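PDB 2XDB: TOXN from Pectobacterium atrosepticum, which acts as the endoribonuclease toxin of a type III toxin-antitoxin system in phage defence, cleaving RNA at AAA(U/G) sequences and held in check by the ToxI RNA. Local coordinates for residues A[1-6]-A[98-103]. Residues are numbered along the deposited sequence; the frame is centred on the assembly and turned at random.
With SO4 (sulfate ion), chain D.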
ATOM      1  N   MET A   1      -7.046   2.179  -9.675  1.00 51.25           N
ATOM      2  CA  MET A   1      -5.998   2.415  -8.681  1.00 50.18           C
ATOM      3  C   MET A   1      -4.798   3.206  -9.225  1.00 48.44           C
ATOM      4  O   MET A   1      -4.442   3.087 -10.391  1.00 47.64           O
ATOM      5  CB  MET A   1      -5.574   1.089  -8.045  1.00 36.94           C
ATOM      6  CG  MET A   1      -6.694   0.500  -7.173  1.00 32.26           C
ATOM      7  SD  MET A   1      -6.163  -1.024  -6.423  1.00 52.55           S
ATOM      8  CE  MET A   1      -7.696  -1.658  -5.778  1.00 38.13           C
ATOM      9  N   LYS A   2      -4.186   4.028  -8.378  1.00 48.34           N
ATOM     10  CA  LYS A   2      -3.091   4.884  -8.832  1.00 41.71           C
ATOM     11  C   LYS A   2      -1.989   5.006  -7.793  1.00 48.18           C
ATOM     12  O   LYS A   2      -2.170   4.611  -6.643  1.00 50.78           O
ATOM     13  CB  LYS A   2      -3.619   6.264  -9.209  1.00 34.54           C
ATOM     14  CG  LYS A   2      -4.595   6.237 -10.359  1.00 38.36           C
ATOM     15  CD  LYS A   2      -4.899   7.643 -10.847  1.00 50.38           C
ATOM     16  CE  LYS A   2      -5.879   7.629 -12.012  1.00 57.84           C
ATOM     17  NZ  LYS A   2      -5.655   6.444 -12.889  1.00 65.27           N
ATOM     18  N   PHE A   3      -0.839   5.547  -8.197  1.00 45.35           N
ATOM     19  CA  PHE A   3       0.290   5.669  -7.280  1.00 41.97           C
ATOM     20  C   PHE A   3       0.216   6.961  -6.480  1.00 48.42           C
ATOM     21  O   PHE A   3      -0.014   8.030  -7.055  1.00 48.61           O
ATOM     22  CB  PHE A   3       1.615   5.596  -8.038  1.00 40.88           C
ATOM     23  CG  PHE A   3       1.829   4.304  -8.735  1.00 42.61           C
ATOM     24  CD1 PHE A   3       2.172   3.180  -8.031  1.00 42.93           C
ATOM     25  CD2 PHE A   3       1.672   4.207 -10.102  1.00 48.12           C
ATOM     26  CE1 PHE A   3       2.354   1.978  -8.679  1.00 43.03           C
ATOM     27  CE2 PHE A   3       1.862   3.010 -10.753  1.00 41.69           C
ATOM     28  CZ  PHE A   3       2.201   1.896 -10.038  1.00 40.91           C
ATOM     29  N   TYR A   4       0.426   6.853  -5.163  1.00 46.34           N
ATOM     30  CA  TYR A   4       0.430   8.007  -4.258  1.00 43.73           C
ATOM     31  C   TYR A   4       1.705   8.104  -3.440  1.00 46.68           C
ATOM     32  O   TYR A   4       2.404   7.117  -3.244  1.00 51.96           O
ATOM     33  CB  TYR A   4      -0.706   7.905  -3.256  1.00 39.49           C
ATOM     34  CG  TYR A   4      -2.074   8.066  -3.835  1.00 38.12           C
ATOM     35  CD1 TYR A   4      -2.763   9.258  -3.695  1.00 37.80           C
ATOM     36  CD2 TYR A   4      -2.694   7.019  -4.503  1.00 41.00           C
ATOM     37  CE1 TYR A   4      -4.020   9.416  -4.218  1.00 39.29           C
ATOM     38  CE2 TYR A   4      -3.958   7.163  -5.028  1.00 39.39           C
ATOM     39  CZ  TYR A   4      -4.611   8.364  -4.889  1.00 43.83           C
ATOM     40  OH  TYR A   4      -5.866   8.513  -5.412  1.00 48.25           O
ATOM     41  N   THR A   5       1.995   9.306  -2.960  1.00 44.54           N
ATOM     42  CA  THR A   5       2.909   9.475  -1.839  1.00 47.73           C
ATOM     43  C   THR A   5       2.083  10.034  -0.698  1.00 49.63           C
ATOM     44  O   THR A   5       0.988  10.568  -0.914  1.00 55.18           O
ATOM     45  CB  THR A   5       4.068  10.435  -2.135  1.00 51.59           C
ATOM     46  OG1 THR A   5       3.562  11.747  -2.417  1.00 53.37           O
ATOM     47  CG2 THR A   5       4.865   9.940  -3.307  1.00 53.91           C
ATOM     48  N   ILE A   6       2.594   9.891   0.515  1.00 40.94           N
ATOM     49  CA  ILE A   6       1.893  10.374   1.692  1.00 46.55           C
ATOM     50  C   ILE A   6       2.863  11.258   2.470  1.00 51.71           C
ATOM     51  O   ILE A   6       4.068  10.994   2.476  1.00 57.31           O
ATOM     52  CB  ILE A   6       1.385   9.195   2.544  1.00 42.16           C
ATOM     53  CG1 ILE A   6       0.366   8.392   1.742  1.00 44.59           C
ATOM     54  CG2 ILE A   6       0.759   9.673   3.844  1.00 44.53           C
ATOM     55  CD1 ILE A   6      -0.024   7.061   2.374  1.00 47.72           C
ATOM     56  N   SER A  98      -0.929  12.382  -1.987  1.00 50.78           N
ATOM     57  CA  SER A  98      -0.611  13.050  -3.237  1.00 53.89           C
ATOM     58  C   SER A  98      -0.265  12.095  -4.376  1.00 54.49           C
ATOM     59  O   SER A  98       0.669  11.301  -4.259  1.00 57.86           O
ATOM     60  CB  SER A  98       0.534  14.027  -3.001  1.00 54.48           C
ATOM     61  OG  SER A  98       0.827  14.737  -4.182  1.00 65.77           O
ATOM     62  N   LEU A  99      -1.023  12.172  -5.469  1.00 43.85           N
ATOM     63  CA  LEU A  99      -0.777  11.324  -6.632  1.00 43.63           C
ATOM     64  C   LEU A  99       0.611  11.581  -7.209  1.00 47.83           C
ATOM     65  O   LEU A  99       1.050  12.722  -7.262  1.00 51.04           O
ATOM     66  CB  LEU A  99      -1.807  11.613  -7.723  1.00 40.66           C
ATOM     67  CG  LEU A  99      -3.231  11.069  -7.601  1.00 45.88           C
ATOM     68  CD1 LEU A  99      -4.144  11.749  -8.602  1.00 42.10           C
ATOM     69  CD2 LEU A  99      -3.262   9.568  -7.822  1.00 47.26           C
ATOM     70  N   LEU A 100       1.306  10.537  -7.648  1.00 44.55           N
ATOM     71  CA  LEU A 100       2.502  10.770  -8.452  1.00 47.26           C
ATOM     72  C   LEU A 100       2.035  11.461  -9.734  1.00 51.49           C
ATOM     73  O   LEU A 100       0.990  11.116 -10.285  1.00 52.84           O
ATOM     74  CB  LEU A 100       3.227   9.461  -8.801  1.00 47.66           C
ATOM     75  CG  LEU A 100       3.697   8.502  -7.699  1.00 44.99           C
ATOM     76  CD1 LEU A 100       4.781   7.587  -8.219  1.00 43.31           C
ATOM     77  CD2 LEU A 100       4.221   9.258  -6.516  1.00 36.73           C
ATOM     78  N   ASP A 101       2.788  12.448 -10.199  1.00 48.47           N
ATOM     79  CA  ASP A 101       2.466  13.101 -11.460  1.00 53.08           C
ATOM     80  C   ASP A 101       3.269  12.459 -12.584  1.00 56.22           C
ATOM     81  O   ASP A 101       4.292  13.011 -13.014  1.00 57.80           O
ATOM     82  CB  ASP A 101       2.784  14.593 -11.384  1.00 57.37           C
ATOM     83  CG  ASP A 101       2.299  15.361 -12.604  1.00 67.42           C
ATOM     84  OD1 ASP A 101       2.390  16.605 -12.579  1.00 68.19           O
ATOM     85  OD2 ASP A 101       1.818  14.733 -13.579  1.00 69.76           O
ATOM     86  N   LEU A 102       2.815  11.297 -13.056  1.00 49.99           N
ATOM     87  CA  LEU A 102       3.596  10.517 -14.016  1.00 53.15           C
ATOM     88  C   LEU A 102       3.792  11.279 -15.320  1.00 58.63           C
ATOM     89  O   LEU A 102       4.819  11.141 -15.985  1.00 58.92           O
ATOM     90  CB  LEU A 102       2.956   9.157 -14.290  1.00 42.99           C
ATOM     91  CG  LEU A 102       2.794   8.169 -13.136  1.00 46.14           C
ATOM     92  CD1 LEU A 102       2.070   6.930 -13.617  1.00 44.49           C
ATOM     93  CD2 LEU A 102       4.133   7.783 -12.559  1.00 50.12           C
ATOM     94  N   GLY A 103       2.806  12.090 -15.679  1.00 60.87           N
ATOM     95  CA  GLY A 103       2.899  12.892 -16.885  1.00 71.29           C
ATOM     96  C   GLY A 103       4.082  13.858 -16.912  1.00 73.41           C
ATOM     97  O   GLY A 103       4.653  14.110 -17.970  1.00 75.57           O
TER
HETATM   98  S   SO4 D1164      -8.658   5.416 -10.284  1.00140.96           S
HETATM   99  O1  SO4 D1164      -7.603   4.889 -11.149  1.00140.63           O
HETATM  100  O2  SO4 D1164      -9.818   4.531 -10.345  1.00142.13           O
HETATM  101  O3  SO4 D1164      -8.180   5.502  -8.906  1.00137.89           O
HETATM  102  O4  SO4 D1164      -9.038   6.748 -10.746  1.00142.87           O
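Ser98 pairs with Thr5 through its backbone. Thr5 N gives a nearly straight bond to Ser98 O (2.7 Å, 169° at the hydrogen), and Ser98 N returns one to Thr5 O at 2.8 Å. The two form an antiparallel hydrogen-bonded pair. Thr5 OG1 sits between its own N and carbonyl carbon (chi1 62°) and adds a weak bond to Ser98 O.

Leu99 is opposite Tyr4 in the next, non-hydrogen-bonded pair. Their CB atoms diverge, but the Leu99 methyl CD2 swings over one face of the phenol ring, 3.7 Å from its centroid and displaced toward the rim, a CH-pi contact. The same methyl meets Lys2 CB. Beyond it, Lys2 NZ and Met1 N both bond O1 of a sulfate, probably from the crystallisation liquor.

Just past the strand, Leu100 N adds one more bond, to Phe3 O (2.9 Å), from above the carbonyl plane. Its side chain divides its contacts: CG packs on Phe3 CB at 3.6 Å, and CD2 meets Thr5 CG2. Leu102 CD1 reaches Phe3 CD2 more loosely, at 4.5 Å. In helix 109-123, Leu118 touches Phe3, and Leu114 touches Leu100 and Leu102.

Strand 97-99 is outermost on this side of the antiparallel sheet within the chain; strand 3-6 separates it from strand 35-42. Main-chain bonds set its register; apolar contacts of Leu99 and Leu100 with Lys2, Phe3, Tyr4 and Thr5 pack beside the join.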